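Local atomic coordinates of peptidoglycan-N-acetylglucosamine deacetylase BC_1974 (Bacillus cereus, PDB entry 5N1P), a protein that removes acetyl groups from the N-acetylglucosamine residues of peptidoglycan by metal-dependent hydrolysis, releasing acetate. Residues 80-85 and 90-95; 132-137 and 166-171. All blocks are in the same frame, centred on the assembly; numbering follows the deposited sequence.

Contact 1: 80-85 and 90-95; sequences EDQGLI and GKSPKL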
ATOM      1  N   GLU A  80      11.848  12.385  -2.318  1.00 22.69           N
ATOM      2  CA  GLU A  80      12.969  11.692  -2.950  1.00 21.96           C
ATOM      3  C   GLU A  80      12.483  10.414  -3.639  1.00 21.75           C
ATOM      4  O   GLU A  80      12.888  10.099  -4.762  1.00 23.40           O
ATOM      5  CB  GLU A  80      14.064  11.361  -1.927  1.00 23.69           C
ATOM      6  CG  GLU A  80      15.260  10.675  -2.557  1.00 24.36           C
ATOM      7  CD  GLU A  80      16.387  10.408  -1.574  1.00 34.23           C
ATOM      8  OE1 GLU A  80      16.313  10.874  -0.414  1.00 39.15           O
ATOM      9  OE2 GLU A  80      17.349   9.726  -1.972  1.00 33.65           O
ATOM     10  N   ASP A  81      11.616   9.688  -2.947  1.00 19.87           N
ATOM     11  CA  ASP A  81      11.046   8.438  -3.441  1.00 18.06           C
ATOM     12  C   ASP A  81      10.186   8.724  -4.681  1.00 19.08           C
ATOM     13  O   ASP A  81      10.245   8.008  -5.690  1.00 20.12           O
ATOM     14  CB  ASP A  81      10.234   7.798  -2.310  1.00 18.81           C
ATOM     15  CG  ASP A  81       9.965   6.313  -2.505  1.00 22.89           C
ATOM     16  OD1 ASP A  81      10.604   5.637  -3.343  1.00 21.53           O
ATOM     17  OD2 ASP A  81       9.086   5.812  -1.762  1.00 21.34           O
ATOM     18  N   GLN A  82       9.419   9.806  -4.605  1.00 19.78           N
ATOM     19  CA  GLN A  82       8.601  10.251  -5.725  1.00 18.63           C
ATOM     20  C   GLN A  82       9.437  10.427  -6.994  1.00 20.80           C
ATOM     21  O   GLN A  82       9.045   9.981  -8.078  1.00 20.00           O
ATOM     22  CB  GLN A  82       7.910  11.556  -5.356  1.00 19.88           C
ATOM     23  CG  GLN A  82       6.996  12.126  -6.420  1.00 19.50           C
ATOM     24  CD  GLN A  82       6.584  13.528  -6.084  1.00 23.74           C
ATOM     25  OE1 GLN A  82       7.433  14.420  -5.957  1.00 26.71           O
ATOM     26  NE2 GLN A  82       5.282  13.751  -5.930  1.00 23.23           N
ATOM     27  N   GLY A  83      10.598  11.055  -6.843  1.00 21.01           N
ATOM     28  CA  GLY A  83      11.476  11.306  -7.985  1.00 20.08           C
ATOM     29  C   GLY A  83      12.019  10.018  -8.586  1.00 22.46           C
ATOM     30  O   GLY A  83      12.133   9.900  -9.806  1.00 23.05           O
ATOM     31  N   LEU A  84      12.362   9.052  -7.738  1.00 21.47           N
ATOM     32  CA  LEU A  84      12.847   7.757  -8.210  1.00 21.53           C
ATOM     33  C   LEU A  84      11.784   7.033  -9.033  1.00 21.06           C
ATOM     34  O   LEU A  84      12.075   6.455 -10.087  1.00 21.44           O
ATOM     35  CB  LEU A  84      13.260   6.877  -7.029  1.00 21.24           C
ATOM     36  CG  LEU A  84      14.518   7.335  -6.287  1.00 24.63           C
ATOM     37  CD1 LEU A  84      14.744   6.464  -5.048  1.00 26.18           C
ATOM     38  CD2 LEU A  84      15.722   7.286  -7.211  1.00 25.47           C
ATOM     39  N   ILE A  85      10.554   7.060  -8.539  1.00 19.49           N
ATOM     40  CA  ILE A  85       9.455   6.446  -9.272  1.00 18.31           C
ATOM     41  C   ILE A  85       9.216   7.180 -10.600  1.00 20.55           C
ATOM     42  O   ILE A  85       9.056   6.539 -11.654  1.00 20.34           O
ATOM     43  CB  ILE A  85       8.191   6.420  -8.401  1.00 16.02           C
ATOM     44  CG1 ILE A  85       8.408   5.454  -7.239  1.00 16.77           C
ATOM     45  CG2 ILE A  85       6.977   5.973  -9.221  1.00 18.35           C
ATOM     46  CD1 ILE A  85       7.376   5.582  -6.129  1.00 18.35           C
ATOM     47  N   GLY A  90       7.500   8.165 -15.502  1.00 21.81           N
ATOM     48  CA  GLY A  90       7.166   9.461 -16.081  1.00 21.12           C
ATOM     49  C   GLY A  90       6.021  10.180 -15.374  1.00 27.93           C
ATOM     50  O   GLY A  90       5.491  11.170 -15.874  1.00 34.15           O
ATOM     51  N   LYS A  91       5.622   9.655 -14.227  1.00 27.87           N
ATOM     52  CA  LYS A  91       4.544  10.239 -13.440  1.00 31.01           C
ATOM     53  C   LYS A  91       5.050  10.434 -12.021  1.00 22.79           C
ATOM     54  O   LYS A  91       5.751   9.573 -11.513  1.00 22.47           O
ATOM     55  CB  LYS A  91       3.312   9.323 -13.457  1.00 32.23           C
ATOM     56  CG  LYS A  91       2.177   9.738 -12.537  1.00 44.82           C
ATOM     57  CD  LYS A  91       1.143   8.623 -12.393  1.00 55.10           C
ATOM     58  CE  LYS A  91       0.136   8.950 -11.286  1.00 60.44           C
ATOM     59  NZ  LYS A  91      -0.762   7.809 -10.945  1.00 56.27           N
ATOM     60  N   SER A  92       4.695  11.554 -11.395  1.00 23.25           N
ATOM     61  CA  SER A  92       5.051  11.797  -9.998  1.00 20.09           C
ATOM     62  C   SER A  92       3.840  11.517  -9.116  1.00 20.90           C
ATOM     63  O   SER A  92       2.905  12.318  -9.078  1.00 23.17           O
ATOM     64  CB  SER A  92       5.529  13.239  -9.788  1.00 24.88           C
ATOM     65  OG  SER A  92       6.720  13.508 -10.521  1.00 28.21           O
ATOM     66  N   PRO A  93       3.851  10.382  -8.399  1.00 20.63           N
ATOM     67  CA  PRO A  93       2.682  10.044  -7.574  1.00 19.65           C
ATOM     68  C   PRO A  93       2.500  11.006  -6.425  1.00 20.33           C
ATOM     69  O   PRO A  93       3.503  11.529  -5.935  1.00 20.81           O
ATOM     70  CB  PRO A  93       3.018   8.661  -7.035  1.00 17.95           C
ATOM     71  CG  PRO A  93       4.090   8.129  -7.983  1.00 19.58           C
ATOM     72  CD  PRO A  93       4.878   9.325  -8.358  1.00 19.09           C
ATOM     73  N   LYS A  94       1.258  11.190  -5.979  1.00 20.16           N
ATOM     74  CA  LYS A  94       0.987  12.077  -4.847  1.00 18.66           C
ATOM     75  C   LYS A  94       0.699  11.328  -3.546  1.00 22.08           C
ATOM     76  O   LYS A  94       0.829  11.905  -2.476  1.00 21.88           O
ATOM     77  CB  LYS A  94      -0.189  13.005  -5.155  1.00 22.87           C
ATOM     78  CG  LYS A  94       0.072  13.965  -6.325  1.00 30.04           C
ATOM     79  CD  LYS A  94       1.386  14.722  -6.142  1.00 45.85           C
ATOM     80  CE  LYS A  94       1.661  15.716  -7.285  1.00 49.69           C
ATOM     81  NZ  LYS A  94       2.157  15.059  -8.532  1.00 34.01           N
ATOM     82  N   LEU A  95       0.302  10.057  -3.626  1.00 18.96           N
ATOM     83  CA  LEU A  95      -0.126   9.346  -2.418  1.00 18.30           C
ATOM     84  C   LEU A  95       1.033   8.676  -1.694  1.00 17.87           C
ATOM     85  O   LEU A  95       1.842   7.965  -2.293  1.00 18.78           O
ATOM     86  CB  LEU A  95      -1.197   8.307  -2.765  1.00 18.50           C
ATOM     87  CG  LEU A  95      -1.860   7.628  -1.560  1.00 19.90           C
ATOM     88  CD1 LEU A  95      -2.651   8.645  -0.723  1.00 21.33           C
ATOM     89  CD2 LEU A  95      -2.749   6.493  -2.065  1.00 19.35           C
TER

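Contact 2: 132-137 and 166-171; sequences RYNKMP and HPQSVA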
ATOM      1  N   ARG A 132       2.292 -11.465  11.572  1.00 30.49           N
ATOM      2  CA  ARG A 132       2.163 -12.411  12.684  1.00 31.90           C
ATOM      3  C   ARG A 132       2.596 -13.816  12.288  1.00 34.97           C
ATOM      4  O   ARG A 132       2.997 -14.619  13.126  1.00 33.87           O
ATOM      5  CB  ARG A 132       0.725 -12.468  13.195  1.00 34.11           C
ATOM      6  CG  ARG A 132       0.318 -11.320  14.089  1.00 32.25           C
ATOM      7  CD  ARG A 132      -0.879 -11.731  14.903  1.00 40.69           C
ATOM      8  NE  ARG A 132      -1.444 -10.630  15.675  1.00 51.21           N
ATOM      9  CZ  ARG A 132      -2.585 -10.713  16.350  1.00 53.26           C
ATOM     10  NH1 ARG A 132      -3.272 -11.847  16.349  1.00 50.85           N
ATOM     11  NH2 ARG A 132      -3.034  -9.664  17.026  1.00 54.55           N
ATOM     12  N   TYR A 133       2.506 -14.117  11.000  1.00 29.97           N
ATOM     13  CA  TYR A 133       2.751 -15.468  10.550  1.00 36.87           C
ATOM     14  C   TYR A 133       4.039 -15.546   9.739  1.00 35.33           C
ATOM     15  O   TYR A 133       4.239 -16.485   8.984  1.00 33.45           O
ATOM     16  CB  TYR A 133       1.535 -15.969   9.763  1.00 37.66           C
ATOM     17  CG  TYR A 133       0.241 -15.516  10.418  1.00 29.78           C
ATOM     18  CD1 TYR A 133      -0.464 -14.432   9.922  1.00 30.68           C
ATOM     19  CD2 TYR A 133      -0.239 -16.145  11.563  1.00 36.29           C
ATOM     20  CE1 TYR A 133      -1.626 -13.993  10.525  1.00 33.04           C
ATOM     21  CE2 TYR A 133      -1.403 -15.713  12.181  1.00 40.66           C
ATOM     22  CZ  TYR A 133      -2.086 -14.632  11.653  1.00 35.95           C
ATOM     23  OH  TYR A 133      -3.246 -14.187  12.242  1.00 42.01           O
ATOM     24  N   ASN A 134       4.924 -14.567   9.928  1.00 33.88           N
ATOM     25  CA  ASN A 134       6.246 -14.620   9.298  1.00 36.21           C
ATOM     26  C   ASN A 134       6.987 -15.906   9.654  1.00 40.91           C
ATOM     27  O   ASN A 134       7.020 -16.312  10.821  1.00 40.51           O
ATOM     28  CB  ASN A 134       7.096 -13.410   9.700  1.00 37.63           C
ATOM     29  CG  ASN A 134       6.689 -12.138   8.974  1.00 41.30           C
ATOM     30  OD1 ASN A 134       6.053 -12.183   7.920  1.00 38.80           O
ATOM     31  ND2 ASN A 134       7.069 -10.992   9.536  1.00 40.69           N
ATOM     32  N   LYS A 135       7.560 -16.541   8.631  1.00 36.30           N
ATOM     33  CA  LYS A 135       8.358 -17.763   8.765  1.00 39.57           C
ATOM     34  C   LYS A 135       7.542 -18.999   9.149  1.00 43.15           C
ATOM     35  O   LYS A 135       8.111 -20.031   9.490  1.00 49.78           O
ATOM     36  CB  LYS A 135       9.491 -17.569   9.782  1.00 48.82           C
ATOM     37  CG  LYS A 135      10.332 -16.327   9.558  1.00 49.29           C
ATOM     38  CD  LYS A 135      11.792 -16.678   9.350  1.00 63.84           C
ATOM     39  CE  LYS A 135      12.677 -15.455   9.532  1.00 71.97           C
ATOM     40  NZ  LYS A 135      14.096 -15.820   9.808  1.00 78.65           N
ATOM     41  N   MET A 136       6.218 -18.897   9.086  1.00 39.72           N
ATOM     42  CA  MET A 136       5.350 -20.054   9.300  1.00 46.73           C
ATOM     43  C   MET A 136       5.015 -20.685   7.945  1.00 45.44           C
ATOM     44  O   MET A 136       5.188 -20.033   6.916  1.00 43.95           O
ATOM     45  CB  MET A 136       4.084 -19.638  10.053  1.00 50.10           C
ATOM     46  CG  MET A 136       4.356 -19.188  11.478  1.00 56.67           C
ATOM     47  SD  MET A 136       2.861 -18.699  12.356  1.00 61.37           S
ATOM     48  CE  MET A 136       1.724 -19.986  11.830  1.00 68.87           C
ATOM     49  N   PRO A 137       4.558 -21.952   7.934  1.00 40.19           N
ATOM     50  CA  PRO A 137       4.179 -22.608   6.673  1.00 44.81           C
ATOM     51  C   PRO A 137       3.211 -21.767   5.850  1.00 42.32           C
ATOM     52  O   PRO A 137       2.220 -21.260   6.380  1.00 38.35           O
ATOM     53  CB  PRO A 137       3.520 -23.905   7.142  1.00 49.42           C
ATOM     54  CG  PRO A 137       4.234 -24.224   8.405  1.00 46.69           C
ATOM     55  CD  PRO A 137       4.460 -22.881   9.074  1.00 42.61           C
ATOM     56  N   HIS A 166       6.464 -10.527   1.631  1.00 32.60           N
ATOM     57  CA  HIS A 166       6.318 -11.770   2.387  1.00 34.17           C
ATOM     58  C   HIS A 166       5.486 -12.784   1.615  1.00 30.32           C
ATOM     59  O   HIS A 166       4.404 -12.454   1.116  1.00 29.08           O
ATOM     60  CB  HIS A 166       5.683 -11.502   3.749  1.00 34.01           C
ATOM     61  CG  HIS A 166       6.513 -10.627   4.632  1.00 46.21           C
ATOM     62  ND1 HIS A 166       5.964  -9.694   5.484  1.00 53.87           N
ATOM     63  CD2 HIS A 166       7.854 -10.544   4.795  1.00 48.88           C
ATOM     64  CE1 HIS A 166       6.930  -9.071   6.133  1.00 57.10           C
ATOM     65  NE2 HIS A 166       8.088  -9.567   5.731  1.00 58.89           N
ATOM     66  N   PRO A 167       5.985 -14.025   1.529  1.00 29.53           N
ATOM     67  CA  PRO A 167       5.377 -15.099   0.730  1.00 30.07           C
ATOM     68  C   PRO A 167       3.937 -15.388   1.150  1.00 30.22           C
ATOM     69  O   PRO A 167       3.060 -15.613   0.312  1.00 29.26           O
ATOM     70  CB  PRO A 167       6.255 -16.323   1.029  1.00 39.20           C
ATOM     71  CG  PRO A 167       7.450 -15.824   1.740  1.00 41.31           C
ATOM     72  CD  PRO A 167       7.113 -14.501   2.349  1.00 26.65           C
ATOM     73  N   GLN A 168       3.698 -15.388   2.457  1.00 30.65           N
ATOM     74  CA  GLN A 168       2.387 -15.787   2.954  1.00 30.95           C
ATOM     75  C   GLN A 168       1.316 -14.754   2.594  1.00 28.10           C
ATOM     76  O   GLN A 168       0.152 -15.104   2.423  1.00 29.03           O
ATOM     77  CB  GLN A 168       2.434 -16.038   4.470  1.00 33.45           C
ATOM     78  CG  GLN A 168       2.579 -14.809   5.349  1.00 35.38           C
ATOM     79  CD  GLN A 168       4.015 -14.381   5.580  1.00 41.45           C
ATOM     80  OE1 GLN A 168       4.931 -14.814   4.878  1.00 36.56           O
ATOM     81  NE2 GLN A 168       4.221 -13.531   6.587  1.00 36.91           N
ATOM     82  N   SER A 169       1.713 -13.489   2.466  1.00 26.97           N
ATOM     83  CA  SER A 169       0.794 -12.433   2.061  1.00 25.90           C
ATOM     84  C   SER A 169       0.354 -12.622   0.624  1.00 25.77           C
ATOM     85  O   SER A 169      -0.826 -12.571   0.300  1.00 27.43           O
ATOM     86  CB  SER A 169       1.454 -11.058   2.216  1.00 28.73           C
ATOM     87  OG  SER A 169       2.031 -10.931   3.501  1.00 43.31           O
ATOM     88  N   VAL A 170       1.324 -12.830  -0.250  1.00 24.73           N
ATOM     89  CA  VAL A 170       1.017 -13.044  -1.656  1.00 25.39           C
ATOM     90  C   VAL A 170       0.144 -14.298  -1.839  1.00 27.39           C
ATOM     91  O   VAL A 170      -0.809 -14.306  -2.638  1.00 29.01           O
ATOM     92  CB  VAL A 170       2.332 -13.123  -2.469  1.00 25.54           C
ATOM     93  CG1 VAL A 170       2.050 -13.515  -3.921  1.00 28.27           C
ATOM     94  CG2 VAL A 170       3.053 -11.786  -2.383  1.00 27.08           C
ATOM     95  N   ALA A 171       0.415 -15.340  -1.059  1.00 25.07           N
ATOM     96  CA  ALA A 171      -0.356 -16.576  -1.146  1.00 26.48           C
ATOM     97  C   ALA A 171      -1.803 -16.418  -0.659  1.00 26.85           C
ATOM     98  O   ALA A 171      -2.680 -17.196  -1.020  1.00 31.30           O
ATOM     99  CB  ALA A 171       0.336 -17.670  -0.355  1.00 27.15           C
TER
HETATM  100  O   HOH W   1       7.044 -15.915   5.948  1.00 40.29           O

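Contact 1: 80-85 and 90-95
Ile-85 and Pro-93 make the tightly packed half of this contact: the CG2 branch of the isoleucine meets CG of the proline ring at 3.8 Å, the two side chains crossing at a slant. CG2 points this way because it stands anti to the backbone N, while CG1 leads off beside that nitrogen. Both residues are buried, and their surroundings carry the apolar layer onward, with Val-39 of helix 36-41 against Ile-85 and Tyr-55 and Met-58 of strand 55-58 against the proline.

Here the chain leaves helix 74-89 and runs back along it toward the short strand 95-96, all within the NodB homology domain of this CE4 esterase. Gly-90 makes the exit, with a positive phi of 74°. OD2 of Asp-81, on the same helix, accepts a hydrogen bond from the backbone N of His-59, a zinc ligand, which probably helps to place that residue.

Toward solvent the chemistry turns polar. Gln-82 reaches out with CG anti to its backbone N (chi1 -179°) and an extended chain, laying CG 3.8 Å from CB of Ser-92 and delivering NE2 to the carbonyl O of Pro-93 at 2.8 Å. That bond is nearly straight, 170° at the hydrogen; the acceptor lies almost in the plane of the glutamine amide, although the donor is tilted from the carbonyl plane. Alongside, Lys-94 bends back on itself, passing CD 4.0 Å from NE2 of Gln-82 and hydrogen-bonding through NZ to O of Ser-92 at 2.9 Å.

Contact 2: 132-137 and 166-171
Asn-134 and His-166 mark the closest backbone approach, their CA atoms 7.5 Å apart, where a type II beta turn from Tyr-133 to Met-136 faces the start of helix 167-182. At that distance the side chains of Gln-168 and Asn-134 reach across to meet. NE2 of Gln-168 donates to OD1 of Asn-134 over 2.6 Å, a short bond that is bent at the hydrogen (142°). The acceptor lies in the plane of the glutamine amide, yet the two amides stand 78° apart. Gln-168 gets there by placing CG between its own backbone N and carbonyl carbon (chi1 72°) and folding again at chi2. Its NE2 also donates to the carbonyl O of Asp-130. OE1 of Gln-168 accepts from a water at 2.6 Å. That water accepts in turn from the backbone N of Lys-135, so both ends of this buried amide are satisfied.

The turn leads into helix 138-152, with Pro-137 at its N-cap position, and His-166 holds the same position before helix 167-182; the contact joins the loop before the one helix to the first turn of the other, within the NodB homology domain. It also borders the active site, since the His-166 side chain is about 4 Å from that of His-163, the probable proton donor.

The same oxygen of Asn-134 also lies over the centre of one face of the His-166 ring, 3.5 Å above its plane, a packing contact and not a hydrogen bond. Tyr-133 packs on Ile-145 of helix 138-152, and its OH is hydrogen-bonded to Asn-148.

How the contacts relate
The two contacts lie on opposite sides of the chain's centre, about 29 Å apart between centres, and share no secondary-structure element, though both fall within the NodB homology range. Each is partly buried, but the burial is of different kinds. Contact 1 joins a helix to the chain that directly follows it and combines an apolar core with a polar outer side. Contact 2 brings together segments 29 residues apart in sequence and relies on amides and a bridging water, with no apolar pairing across it. Their distance from the metal differs too: the side chain of Ile-85 is about 14 Å from the zinc ion, that of His-166 about 9 Å.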